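Local atomic coordinates of sugar isomerase (Sinorhizobium meliloti, PDB entry 3QC0), a protein that binds a zinc ion in a xylose isomerase-like TIM barrel and probably interconverts sugars. Residues 37-42 with 82-87; 144-149 with 181-186; 160-165 with 188-193; 164-169 with 195-200. One frame throughout, in Å; residues are numbered along the deposited sequence.

Interaction 1: 37-42 with 82-87; sequences PWRDQV and IDDNRR
Arg39 reaches across to Asp84 and meets its carboxylate end-on. The side chain starts well aimed, since CB of Arg39 points toward helix 75-94. CG and CD carry the chain outward, and a bend at chi3 (69°) turns the guanidinium toward the acid. NE takes a separate partner, forming a salt bridge with Glu91. NH1 donates to OD2 of Asp84 at 2.8 Å in a nearly straight bond (166°). That oxygen is met on its syn side. NH2 of Arg39 donates to OD1 of Asp84 at 2.9 Å, also fairly straight (158°), but it arrives from above the carboxylate plane. The two flat groups are therefore twisted against each other, although both oxygens lie near the plane of the guanidinium. NH2 of Arg39 also brushes CB of Arg87 at 4.1 Å, while the charged end of Arg87 leads away to Asp90. Asp84 was modelled in two conformers, and the paired grip is that of one of them. The contact ties the short helix 39-45 to helix 75-94 near the protein surface. Two acids, Asp84 and Glu91, share the positive charge of Arg39. With NE, NH1 and NH2 each engaged, the guanidinium is probably fixed in rotation, and its charge is balanced by the two acids.

Interaction 2: 144-149 with 181-186; sequences LHPMYA and VWWDPD
The indole of Trp183 lies against His145 and Pro146. Its CG sits between the backbone N and the carbonyl carbon, a crowded position (chi1 63°), and this turns the ring toward loop 144-149. Pro146 presses its CG on CZ2 of Trp183 at 3.4 Å. NE1 of Trp183 lies over one face of the His145 ring, but the two rings meet obliquely, with planes at 53°. The nearest pair here is NE2 of His145 and CD1 of Trp183, 3.9 Å apart. CG of His145 is anti to its backbone N (chi1 -162°). Its ND1 accepts from the backbone N of Met147, a selenomethionine, at 3.1 Å, and its NE2 bonds a water at 2.8 Å. Both partners lie in the ring plane and are likely to limit the ring's rotation. That water also accepts a weak bond from NE1 of Trp182. NE1 of Trp183 donates to the carbonyl O of His180. An alanine in place of Trp183 would probably open a gap beside Pro146 and leave the His180 carbonyl without this donor. Pro146 and Trp183 also pack on Trp183 and Pro146 of the second subunit, at the dimer interface. The contact joins the loops after strand 139-141 and helix 178-181, at the zinc-binding end of the TIM barrel.

Interaction 3: 160-165 with 188-193; sequences QALDIC and ANQIAR
One face of the Arg193 guanidinium lies on CB of Leu162, which sits over its centre, 3.6 Å from CZ of Arg193. Asp163 and Gln190 lie at its edge. OD1 of Asp163 receives NH2 of Arg193 at 2.7 Å through its anti lone pair, in a somewhat bent bond tilted from the guanidinium plane. NH1 of Arg193 adds a weak bond to the same oxygen at 3.3 Å. NH1 also donates to OE1 of Gln190 at 2.9 Å, and that bond is straighter. NH2 forms a further salt bridge with Glu166. The carboxylate and guanidinium planes of Asp163 and Arg193 stand 54° apart. The side chain of Arg193 gets there fully stretched, with CG anti to the backbone N (chi1 -179°). These residues join helix 158-168 to helix 187-196, neighbours in the outer layer of the TIM barrel. The helix segments run roughly parallel, at 25°, and strand 172-177 and the short helix 178-181 come between them in the chain. Leu162 also packs on Val174 of that strand. A leucine in place of Arg193 would probably leave Asp163 and Glu166 without this positive mate and Gln190 OE1 without this donor. CD1 of Leu162 lies 3.3 Å from the backbone O of Gln190 and 3.7 Å from its OE1; the two side chains slide past each other in opposite directions. The Gln190 chain is bent at chi2, and its NE2 donates to Asp186.

Interaction 4: 164-169 with 195-200; sequences ICETLG and GKMKAI
Met197, a selenomethionine, lies in the Schellman motif that ends helix 187-196, and its side chain reaches Cys165 and Glu166 on the last turns of helix 158-168. The motif turns the chain through Lys198, which has a positive phi of 55°. The backbone N of Lys198 bonds back to O of Gly195 at 3.0 Å. After Lys198 and Ala199, Ile200 begins strand 200-205. Just before this turn, CB of Met197 points toward the other helix. The chain then bends at chi3 (52°), which swings the methyl CE toward the two residues opposite. CE touches CG of Glu166 at 3.4 Å and CB of Cys165 at 3.8 Å. SE of Met197 lies 3.7 Å from the same CG of Glu166. The side chains of Glu166 and Met197 cross at about a right angle, and the methyl and selenium meet the aliphatic part of the glutamate. Glu166 was modelled in two conformers, so its contact with Met197 holds for one of them and is otherwise uncertain. Its carboxylate looks elsewhere, with OE1 in a salt bridge to Arg193. Cys165 also packs on Ile141 and Val174, which places its side chain between the helix and the barrel strands. A positive phi at Gly169 ends helix 158-168. The arrangement is that of two neighbouring TIM-barrel helices meeting at their C-terminal ends, where the chain turns back into the next strand.

Overall arrangement
From the N terminus, interaction 1 comes first. It closes a loop between helix 39-45 and helix 75-94, and it is complete before the others open. The remaining three are intertwined. Interaction 2 joins the loop after strand 139-141 to the loop after helix 178-181. Its segments alternate with those of interactions 3 and 4, so it crosses both. Interactions 3 and 4 share Ile164 and Cys165. Both bind helix 158-168 to helix 187-196, with centres about 7 Å apart and a salt bridge from Arg193 to Glu166 between them. Interaction 1 lies across the chain's centre from interaction 2, with contact centres about 25 Å apart.

Interaction 1: 37-42 with 82-87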
loop_
_atom_site.group_PDB
_atom_site.type_symbol
_atom_site.label_atom_id
_atom_site.label_comp_id
_atom_site.label_asym_id
_atom_site.label_seq_id
_atom_site.Cartn_x
_atom_site.Cartn_y
_atom_site.Cartn_z
ATOM N N PRO A 37 22.647 2.824 11.652
ATOM C CA PRO A 37 22.282 4.090 12.225
ATOM C C PRO A 37 21.655 5.037 11.211
ATOM O O PRO A 37 21.732 4.808 9.996
ATOM C CB PRO A 37 23.617 4.654 12.677
ATOM C CG PRO A 37 24.556 4.212 11.580
ATOM C CD PRO A 37 24.043 2.818 11.178
ATOM N N TRP A 38 21.058 6.094 11.748
ATOM C CA TRP A 38 20.500 7.150 10.958
ATOM C C TRP A 38 21.389 8.379 10.969
ATOM O O TRP A 38 22.158 8.623 11.932
ATOM C CB TRP A 38 19.101 7.504 11.473
ATOM C CG TRP A 38 18.093 6.443 11.216
ATOM C CD1 TRP A 38 18.142 5.139 11.597
ATOM C CD2 TRP A 38 16.887 6.581 10.448
ATOM N NE1 TRP A 38 17.040 4.465 11.132
ATOM C CE2 TRP A 38 16.262 5.335 10.432
ATOM C CE3 TRP A 38 16.270 7.652 9.811
ATOM C CZ2 TRP A 38 15.036 5.124 9.810
ATOM C CZ3 TRP A 38 15.050 7.426 9.172
ATOM C CH2 TRP A 38 14.477 6.178 9.159
ATOM N N ARG A 39 21.267 9.198 9.935
ATOM C CA ARG A 39 22.178 10.325 9.767
ATOM C C ARG A 39 22.064 11.344 10.892
ATOM O O ARG A 39 23.072 11.950 11.270
ATOM C CB ARG A 39 21.931 10.994 8.429
ATOM C CG ARG A 39 22.332 10.080 7.257
ATOM C CD ARG A 39 21.985 10.714 5.964
ATOM N NE ARG A 39 22.790 11.872 5.656
ATOM C CZ ARG A 39 22.462 12.811 4.769
ATOM N NH1 ARG A 39 21.289 12.760 4.137
ATOM N NH2 ARG A 39 23.249 13.789 4.505
ATOM N N ASP A 40 20.870 11.505 11.441
ATOM C CA ASP A 40 20.662 12.458 12.554
ATOM C C ASP A 40 21.357 11.964 13.794
ATOM O O ASP A 40 21.925 12.780 14.527
ATOM C CB ASP A 40 19.183 12.800 12.812
ATOM C CG ASP A 40 18.300 11.593 13.102
ATOM O OD1 ASP A 40 18.662 10.439 12.850
ATOM O OD2 ASP A 40 17.168 11.839 13.583
ATOM N N GLN A 41 21.341 10.652 14.013
ATOM C CA GLN A 41 22.022 10.052 15.168
ATOM C C GLN A 41 23.527 10.205 15.049
ATOM O O GLN A 41 24.233 10.480 16.056
ATOM C CB GLN A 41 21.679 8.578 15.291
ATOM C CG GLN A 41 20.174 8.318 15.525
ATOM C CD GLN A 41 19.828 6.848 15.507
ATOM O OE1 GLN A 41 20.251 6.115 14.610
ATOM N NE2 GLN A 41 19.020 6.398 16.506
ATOM N N VAL A 42 24.052 9.981 13.843
ATOM C CA VAL A 42 25.475 10.176 13.574
ATOM C C VAL A 42 25.867 11.637 13.765
ATOM O O VAL A 42 26.935 11.926 14.412
ATOM C CB VAL A 42 25.835 9.654 12.141
ATOM C CG1 VAL A 42 27.288 10.062 11.697
ATOM C CG2 VAL A 42 25.584 8.114 12.068
ATOM N N ILE A 82 20.110 16.136 -4.596
ATOM C CA ILE A 82 21.211 15.320 -5.134
ATOM C C ILE A 82 22.481 15.580 -4.335
ATOM O O ILE A 82 23.193 14.645 -3.948
ATOM C CB ILE A 82 21.370 15.581 -6.613
ATOM C CG1 ILE A 82 20.208 14.976 -7.415
ATOM C CG2 ILE A 82 22.722 15.022 -7.125
ATOM C CD1 ILE A 82 19.997 15.595 -8.797
ATOM N N ASP A 83 22.773 16.852 -4.079
ATOM C CA ASP A 83 23.978 17.196 -3.359
ATOM C C ASP A 83 23.955 16.660 -1.940
ATOM O O ASP A 83 24.998 16.181 -1.459
ATOM C CB ASP A 83 24.284 18.705 -3.489
ATOM C CG ASP A 83 25.755 18.983 -3.714
ATOM O OD1 ASP A 83 26.421 18.273 -4.523
ATOM O OD2 ASP A 83 26.264 19.923 -3.063
ATOM N N ASP A 84 22.796 16.730 -1.237
ATOM C CA ASP A 84 22.657 16.060 0.063
ATOM C C ASP A 84 22.986 14.591 0.011
ATOM O O ASP A 84 23.616 14.063 0.925
ATOM C CB ASP A 84 21.249 16.234 0.694
ATOM C CG ASP A 84 21.092 15.489 2.029
ATOM O OD1 ASP A 84 21.836 15.881 2.985
ATOM O OD2 ASP A 84 20.312 14.480 2.097
ATOM N N ASN A 85 22.566 13.905 -1.066
ATOM C CA ASN A 85 22.866 12.511 -1.203
ATOM C C ASN A 85 24.376 12.265 -1.327
ATOM O O ASN A 85 24.857 11.241 -0.859
ATOM C CB ASN A 85 22.147 11.916 -2.424
ATOM C CG ASN A 85 20.698 11.534 -2.132
ATOM O OD1 ASN A 85 20.447 10.379 -1.790
ATOM N ND2 ASN A 85 19.754 12.488 -2.255
ATOM N N ARG A 86 25.084 13.203 -1.966
ATOM C CA ARG A 86 26.548 13.087 -2.022
ATOM C C ARG A 86 27.152 13.164 -0.621
ATOM O O ARG A 86 28.067 12.400 -0.308
ATOM C CB ARG A 86 27.141 14.125 -2.960
ATOM C CG ARG A 86 26.713 13.944 -4.402
ATOM C CD ARG A 86 27.340 14.961 -5.354
ATOM N NE ARG A 86 26.869 14.783 -6.720
ATOM C CZ ARG A 86 26.135 15.661 -7.408
ATOM N NH1 ARG A 86 25.712 16.840 -6.909
ATOM N NH2 ARG A 86 25.747 15.314 -8.594
ATOM N N ARG A 87 26.616 14.045 0.232
ATOM C CA ARG A 87 27.041 14.093 1.621
ATOM C C ARG A 87 26.730 12.771 2.344
ATOM O O ARG A 87 27.536 12.246 3.089
ATOM C CB ARG A 87 26.372 15.258 2.356
ATOM C CG ARG A 87 26.553 16.648 1.777
ATOM C CD ARG A 87 27.973 17.206 1.978
ATOM N NE ARG A 87 28.945 16.489 1.148
ATOM C CZ ARG A 87 29.090 16.641 -0.173
ATOM N NH1 ARG A 87 28.349 17.503 -0.866
ATOM N NH2 ARG A 87 29.973 15.898 -0.816
#

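Interaction 2: 144-149 with 181-186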
loop_
_atom_site.group_PDB
_atom_site.type_symbol
_atom_site.label_atom_id
_atom_site.label_comp_id
_atom_site.label_asym_id
_atom_site.label_seq_id
_atom_site.Cartn_x
_atom_site.Cartn_y
_atom_site.Cartn_z
ATOM N N LEU A 144 9.191 1.375 -0.841
ATOM C CA LEU A 144 8.453 1.695 0.365
ATOM C C LEU A 144 6.999 1.291 0.167
ATOM O O LEU A 144 6.480 1.257 -0.947
ATOM C CB LEU A 144 8.525 3.178 0.732
ATOM C CG LEU A 144 9.366 3.493 1.984
ATOM C CD1 LEU A 144 10.866 3.173 1.795
ATOM C CD2 LEU A 144 9.089 4.928 2.429
ATOM N N HIS A 145 6.349 0.990 1.292
ATOM C CA HIS A 145 4.970 0.604 1.259
ATOM C C HIS A 145 4.194 1.623 0.427
ATOM O O HIS A 145 4.384 2.824 0.582
ATOM C CB HIS A 145 4.373 0.571 2.655
ATOM C CG HIS A 145 3.123 -0.220 2.729
ATOM N ND1 HIS A 145 1.910 0.266 2.271
ATOM C CD2 HIS A 145 2.892 -1.465 3.217
ATOM C CE1 HIS A 145 0.977 -0.665 2.496
ATOM N NE2 HIS A 145 1.555 -1.740 3.013
ATOM N N PRO A 146 3.250 1.135 -0.385
ATOM C CA PRO A 146 2.438 2.047 -1.173
ATOM C C PRO A 146 1.744 3.174 -0.409
ATOM O O PRO A 146 1.470 4.211 -0.999
ATOM C CB PRO A 146 1.414 1.110 -1.848
ATOM C CG PRO A 146 2.249 -0.135 -2.111
ATOM C CD PRO A 146 3.178 -0.247 -0.891
HETATM N N MSE A 147 1.457 2.997 0.882
HETATM C CA MSE A 147 0.835 4.065 1.650
HETATM C C MSE A 147 1.701 5.300 1.787
HETATM O O MSE A 147 1.175 6.363 2.112
HETATM C CB MSE A 147 0.346 3.607 3.033
HETATM C CG MSE A 147 1.402 3.206 3.951
HETATM SE SE MSE A 147 0.476 2.380 5.569
HETATM C CE MSE A 147 2.025 1.447 6.154
ATOM N N TYR A 148 3.015 5.153 1.497
ATOM C CA TYR A 148 3.956 6.256 1.546
ATOM C C TYR A 148 4.177 6.973 0.213
ATOM O O TYR A 148 5.003 7.899 0.116
ATOM C CB TYR A 148 5.313 5.721 2.042
ATOM C CG TYR A 148 5.211 5.040 3.412
ATOM C CD1 TYR A 148 4.606 5.678 4.497
ATOM C CD2 TYR A 148 5.717 3.779 3.630
ATOM C CE1 TYR A 148 4.507 5.057 5.742
ATOM C CE2 TYR A 148 5.636 3.162 4.860
ATOM C CZ TYR A 148 5.000 3.777 5.919
ATOM O OH TYR A 148 4.969 3.140 7.166
ATOM N N ALA A 149 3.478 6.548 -0.842
ATOM C CA ALA A 149 3.746 7.002 -2.202
ATOM C C ALA A 149 3.707 8.500 -2.390
ATOM O O ALA A 149 4.467 9.043 -3.178
ATOM C CB ALA A 149 2.804 6.298 -3.230
ATOM N N VAL A 181 7.146 -4.608 1.538
ATOM C CA VAL A 181 6.951 -5.508 0.388
ATOM C C VAL A 181 6.147 -6.786 0.648
ATOM O O VAL A 181 5.835 -7.483 -0.322
ATOM C CB VAL A 181 8.351 -5.938 -0.234
ATOM C CG1 VAL A 181 9.236 -4.743 -0.533
ATOM C CG2 VAL A 181 9.106 -6.959 0.686
ATOM N N TRP A 182 5.854 -7.122 1.910
ATOM C CA TRP A 182 5.326 -8.451 2.252
ATOM C C TRP A 182 4.036 -8.783 1.478
ATOM O O TRP A 182 3.775 -9.942 1.186
ATOM C CB TRP A 182 5.056 -8.594 3.745
ATOM C CG TRP A 182 3.885 -7.831 4.213
ATOM C CD1 TRP A 182 3.829 -6.525 4.535
ATOM C CD2 TRP A 182 2.541 -8.336 4.319
ATOM N NE1 TRP A 182 2.532 -6.173 4.864
ATOM C CE2 TRP A 182 1.730 -7.282 4.747
ATOM C CE3 TRP A 182 1.994 -9.583 4.141
ATOM C CZ2 TRP A 182 0.347 -7.437 4.974
ATOM C CZ3 TRP A 182 0.644 -9.752 4.327
ATOM C CH2 TRP A 182 -0.184 -8.673 4.754
ATOM N N TRP A 183 3.241 -7.753 1.210
ATOM C CA TRP A 183 1.912 -7.853 0.592
ATOM C C TRP A 183 1.949 -8.081 -0.902
ATOM O O TRP A 183 0.947 -8.399 -1.521
ATOM C CB TRP A 183 1.121 -6.519 0.917
ATOM C CG TRP A 183 1.841 -5.408 0.286
ATOM C CD1 TRP A 183 2.858 -4.679 0.857
ATOM C CD2 TRP A 183 1.790 -4.997 -1.083
ATOM N NE1 TRP A 183 3.411 -3.843 -0.055
ATOM C CE2 TRP A 183 2.800 -4.024 -1.261
ATOM C CE3 TRP A 183 0.966 -5.329 -2.185
ATOM C CZ2 TRP A 183 3.032 -3.399 -2.471
ATOM C CZ3 TRP A 183 1.210 -4.711 -3.385
ATOM C CH2 TRP A 183 2.233 -3.763 -3.525
ATOM N N ASP A 184 3.110 -7.874 -1.537
ATOM C CA ASP A 184 3.160 -7.807 -2.988
ATOM C C ASP A 184 2.862 -9.181 -3.595
ATOM O O ASP A 184 3.569 -10.144 -3.329
ATOM C CB ASP A 184 4.543 -7.306 -3.426
ATOM C CG ASP A 184 4.646 -7.013 -4.921
ATOM O OD1 ASP A 184 3.951 -7.625 -5.739
ATOM O OD2 ASP A 184 5.456 -6.128 -5.278
ATOM N N PRO A 185 1.808 -9.278 -4.430
ATOM C CA PRO A 185 1.462 -10.588 -4.957
ATOM C C PRO A 185 2.556 -11.193 -5.814
ATOM O O PRO A 185 2.539 -12.412 -5.983
ATOM C CB PRO A 185 0.130 -10.348 -5.708
ATOM C CG PRO A 185 -0.026 -9.004 -5.867
ATOM C CD PRO A 185 0.830 -8.263 -4.831
ATOM N N ASP A 186 3.437 -10.362 -6.350
ATOM C CA ASP A 186 4.525 -10.871 -7.193
ATOM C C ASP A 186 5.871 -10.943 -6.453
ATOM O O ASP A 186 6.950 -11.037 -7.079
ATOM C CB ASP A 186 4.678 -10.042 -8.447
ATOM C CG ASP A 186 5.352 -10.860 -9.599
ATOM O OD1 ASP A 186 5.215 -12.107 -9.642
ATOM O OD2 ASP A 186 6.006 -10.254 -10.441
HETATM O O HOH W 1 0.203 -4.055 3.962
#

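Interaction 3: 160-165 with 188-193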
loop_
_atom_site.group_PDB
_atom_site.type_symbol
_atom_site.label_atom_id
_atom_site.label_comp_id
_atom_site.label_asym_id
_atom_site.label_seq_id
_atom_site.Cartn_x
_atom_site.Cartn_y
_atom_site.Cartn_z
ATOM N N GLN A 160 9.425 -2.404 -9.511
ATOM C CA GLN A 160 9.742 -1.086 -9.971
ATOM C C GLN A 160 11.172 -0.733 -9.559
ATOM O O GLN A 160 11.914 -0.148 -10.342
ATOM C CB GLN A 160 8.732 -0.097 -9.398
ATOM C CG GLN A 160 9.032 1.354 -9.720
ATOM C CD GLN A 160 8.281 2.324 -8.817
ATOM O OE1 GLN A 160 7.744 1.912 -7.788
ATOM N NE2 GLN A 160 8.300 3.614 -9.173
ATOM N N ALA A 161 11.536 -1.015 -8.302
ATOM C CA ALA A 161 12.909 -0.742 -7.846
ATOM C C ALA A 161 13.925 -1.440 -8.733
ATOM O O ALA A 161 14.971 -0.877 -9.108
ATOM C CB ALA A 161 13.087 -1.132 -6.373
ATOM N N LEU A 162 13.643 -2.701 -9.025
ATOM C CA LEU A 162 14.542 -3.468 -9.904
ATOM C C LEU A 162 14.578 -2.927 -11.334
ATOM O O LEU A 162 15.630 -2.929 -11.974
ATOM C CB LEU A 162 14.178 -4.955 -9.858
ATOM C CG LEU A 162 14.385 -5.636 -8.492
ATOM C CD1 LEU A 162 13.751 -7.041 -8.458
ATOM C CD2 LEU A 162 15.910 -5.716 -8.144
ATOM N N ASP A 163 13.451 -2.461 -11.855
ATOM C CA ASP A 163 13.422 -1.786 -13.156
ATOM C C ASP A 163 14.381 -0.597 -13.172
ATOM O O ASP A 163 15.122 -0.382 -14.145
ATOM C CB ASP A 163 12.026 -1.284 -13.511
ATOM C CG ASP A 163 11.061 -2.398 -13.899
ATOM O OD1 ASP A 163 11.440 -3.583 -14.093
ATOM O OD2 ASP A 163 9.845 -2.050 -13.984
ATOM N N ILE A 164 14.410 0.165 -12.083
ATOM C CA ILE A 164 15.306 1.292 -12.016
ATOM C C ILE A 164 16.756 0.807 -11.963
ATOM O O ILE A 164 17.599 1.401 -12.611
ATOM C CB ILE A 164 14.983 2.197 -10.794
ATOM C CG1 ILE A 164 13.551 2.766 -10.904
ATOM C CG2 ILE A 164 16.068 3.292 -10.592
ATOM C CD1 ILE A 164 13.020 3.432 -9.627
ATOM N N CYS A 165 17.040 -0.235 -11.179
ATOM C CA CYS A 165 18.387 -0.832 -11.094
ATOM C C CYS A 165 18.835 -1.245 -12.469
ATOM O O CYS A 165 19.981 -1.008 -12.841
ATOM C CB CYS A 165 18.426 -1.995 -10.127
ATOM S SG CYS A 165 18.266 -1.561 -8.413
ATOM N N ALA A 188 7.508 -13.251 -4.683
ATOM C CA ALA A 188 8.421 -14.391 -4.927
ATOM C C ALA A 188 9.195 -14.238 -6.222
ATOM O O ALA A 188 10.411 -14.420 -6.245
ATOM C CB ALA A 188 7.645 -15.704 -4.970
ATOM N N ASN A 189 8.541 -13.876 -7.303
ATOM C CA ASN A 189 9.234 -13.720 -8.585
ATOM C C ASN A 189 10.205 -12.545 -8.519
ATOM O O ASN A 189 11.296 -12.616 -9.074
ATOM C CB ASN A 189 8.265 -13.449 -9.728
ATOM C CG ASN A 189 7.561 -14.712 -10.240
ATOM O OD1 ASN A 189 8.094 -15.842 -10.140
ATOM N ND2 ASN A 189 6.366 -14.516 -10.817
ATOM N N GLN A 190 9.846 -11.467 -7.834
ATOM C CA GLN A 190 10.730 -10.301 -7.801
ATOM C C GLN A 190 11.936 -10.519 -6.903
ATOM O O GLN A 190 13.040 -10.051 -7.249
ATOM C CB GLN A 190 9.948 -9.037 -7.407
ATOM C CG GLN A 190 8.852 -8.688 -8.444
ATOM C CD GLN A 190 9.389 -8.400 -9.820
ATOM O OE1 GLN A 190 10.498 -7.860 -9.997
ATOM N NE2 GLN A 190 8.615 -8.771 -10.836
ATOM N N ILE A 191 11.799 -11.296 -5.819
ATOM C CA ILE A 191 12.978 -11.681 -5.022
ATOM C C ILE A 191 13.925 -12.524 -5.875
ATOM O O ILE A 191 15.149 -12.301 -5.866
ATOM C CB ILE A 191 12.602 -12.413 -3.750
ATOM C CG1 ILE A 191 11.909 -11.462 -2.764
ATOM C CG2 ILE A 191 13.833 -13.005 -3.029
ATOM C CD1 ILE A 191 11.324 -12.158 -1.508
ATOM N N ALA A 192 13.384 -13.499 -6.593
ATOM C CA ALA A 192 14.199 -14.352 -7.477
ATOM C C ALA A 192 14.885 -13.515 -8.533
ATOM O O ALA A 192 16.076 -13.703 -8.805
ATOM C CB ALA A 192 13.337 -15.440 -8.105
ATOM N N ARG A 193 14.164 -12.559 -9.113
ATOM C CA ARG A 193 14.703 -11.613 -10.093
ATOM C C ARG A 193 15.852 -10.781 -9.515
ATOM O O ARG A 193 16.918 -10.657 -10.159
ATOM C CB ARG A 193 13.613 -10.682 -10.613
ATOM C CG ARG A 193 14.065 -9.685 -11.656
ATOM C CD ARG A 193 12.925 -8.783 -12.022
ATOM N NE ARG A 193 13.347 -7.657 -12.796
ATOM C CZ ARG A 193 12.800 -6.452 -12.808
ATOM N NH1 ARG A 193 11.708 -6.197 -12.089
ATOM N NH2 ARG A 193 13.314 -5.521 -13.592
#

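Interaction 4: 164-169 with 195-200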
loop_
_atom_site.group_PDB
_atom_site.type_symbol
_atom_site.label_atom_id
_atom_site.label_comp_id
_atom_site.label_asym_id
_atom_site.label_seq_id
_atom_site.Cartn_x
_atom_site.Cartn_y
_atom_site.Cartn_z
ATOM N N ILE A 164 14.410 0.165 -12.083
ATOM C CA ILE A 164 15.306 1.292 -12.016
ATOM C C ILE A 164 16.756 0.807 -11.963
ATOM O O ILE A 164 17.599 1.401 -12.611
ATOM C CB ILE A 164 14.983 2.197 -10.794
ATOM C CG1 ILE A 164 13.551 2.766 -10.904
ATOM C CG2 ILE A 164 16.068 3.292 -10.592
ATOM C CD1 ILE A 164 13.020 3.432 -9.627
ATOM N N CYS A 165 17.040 -0.235 -11.179
ATOM C CA CYS A 165 18.387 -0.832 -11.094
ATOM C C CYS A 165 18.835 -1.245 -12.469
ATOM O O CYS A 165 19.981 -1.008 -12.841
ATOM C CB CYS A 165 18.426 -1.995 -10.127
ATOM S SG CYS A 165 18.266 -1.561 -8.413
ATOM N N GLU A 166 17.948 -1.862 -13.240
ATOM C CA GLU A 166 18.344 -2.285 -14.599
ATOM C C GLU A 166 18.651 -1.112 -15.504
ATOM O O GLU A 166 19.559 -1.203 -16.378
ATOM C CB GLU A 166 17.250 -3.145 -15.226
ATOM C CG GLU A 166 17.143 -4.495 -14.613
ATOM C CD GLU A 166 16.410 -5.479 -15.516
ATOM O OE1 GLU A 166 15.199 -5.297 -15.776
ATOM O OE2 GLU A 166 17.060 -6.438 -15.976
ATOM N N THR A 167 17.928 -0.015 -15.357
ATOM C CA THR A 167 18.089 1.185 -16.186
ATOM C C THR A 167 19.416 1.887 -15.884
ATOM O O THR A 167 20.125 2.380 -16.793
ATOM C CB THR A 167 16.951 2.178 -15.958
ATOM O OG1 THR A 167 15.693 1.605 -16.375
ATOM C CG2 THR A 167 17.180 3.493 -16.726
ATOM N N LEU A 168 19.777 1.885 -14.606
ATOM C CA LEU A 168 20.899 2.705 -14.160
ATOM C C LEU A 168 22.197 1.988 -14.162
ATOM O O LEU A 168 23.258 2.638 -14.193
ATOM C CB LEU A 168 20.623 3.199 -12.753
ATOM C CG LEU A 168 19.506 4.217 -12.704
ATOM C CD1 LEU A 168 19.424 4.656 -11.267
ATOM C CD2 LEU A 168 19.714 5.410 -13.687
ATOM N N GLY A 169 22.158 0.675 -13.991
ATOM C CA GLY A 169 23.337 -0.136 -14.094
ATOM C C GLY A 169 24.096 -0.354 -12.805
ATOM O O GLY A 169 23.545 -0.370 -11.728
ATOM N N GLY A 195 17.799 -11.588 -7.133
ATOM C CA GLY A 195 18.940 -12.484 -6.947
ATOM C C GLY A 195 19.677 -12.676 -8.255
ATOM O O GLY A 195 20.932 -12.664 -8.282
ATOM N N LYS A 196 18.950 -12.887 -9.344
ATOM C CA LYS A 196 19.589 -13.037 -10.671
ATOM C C LYS A 196 20.366 -11.793 -11.109
ATOM O O LYS A 196 21.399 -11.879 -11.788
ATOM C CB LYS A 196 18.574 -13.362 -11.772
ATOM C CG LYS A 196 17.863 -14.708 -11.619
ATOM C CD LYS A 196 16.769 -14.800 -12.704
ATOM C CE LYS A 196 15.796 -15.931 -12.505
ATOM N NZ LYS A 196 14.905 -16.017 -13.721
HETATM N N MSE A 197 19.858 -10.634 -10.740
HETATM C CA MSE A 197 20.524 -9.358 -10.950
HETATM C C MSE A 197 21.680 -9.085 -9.973
HETATM O O MSE A 197 22.335 -8.054 -10.081
HETATM C CB MSE A 197 19.486 -8.216 -10.820
HETATM C CG MSE A 197 18.482 -8.242 -11.995
HETATM SE SE MSE A 197 17.036 -7.023 -11.847
HETATM C CE MSE A 197 18.185 -5.482 -11.507
ATOM N N LYS A 198 21.866 -9.939 -8.976
ATOM C CA LYS A 198 22.853 -9.703 -7.895
ATOM C C LYS A 198 22.608 -8.344 -7.224
ATOM O O LYS A 198 23.544 -7.631 -6.863
ATOM C CB LYS A 198 24.312 -9.893 -8.418
ATOM C CG LYS A 198 24.508 -11.313 -8.885
ATOM C CD LYS A 198 25.990 -11.767 -8.801
ATOM C CE LYS A 198 26.843 -11.107 -9.813
ATOM N NZ LYS A 198 28.217 -11.849 -9.924
ATOM N N ALA A 199 21.321 -7.997 -7.069
ATOM C CA ALA A 199 20.942 -6.649 -6.645
ATOM C C ALA A 199 20.589 -6.544 -5.163
ATOM O O ALA A 199 20.338 -5.447 -4.721
ATOM C CB ALA A 199 19.725 -6.138 -7.509
ATOM N N ILE A 200 20.506 -7.655 -4.417
ATOM C CA ILE A 200 20.021 -7.592 -3.017
ATOM C C ILE A 200 21.152 -7.082 -2.133
ATOM O O ILE A 200 22.229 -7.688 -2.050
ATOM C CB ILE A 200 19.429 -8.917 -2.475
ATOM C CG1 ILE A 200 18.340 -9.460 -3.431
ATOM C CG2 ILE A 200 18.931 -8.700 -0.995
ATOM C CD1 ILE A 200 17.846 -10.866 -3.034
#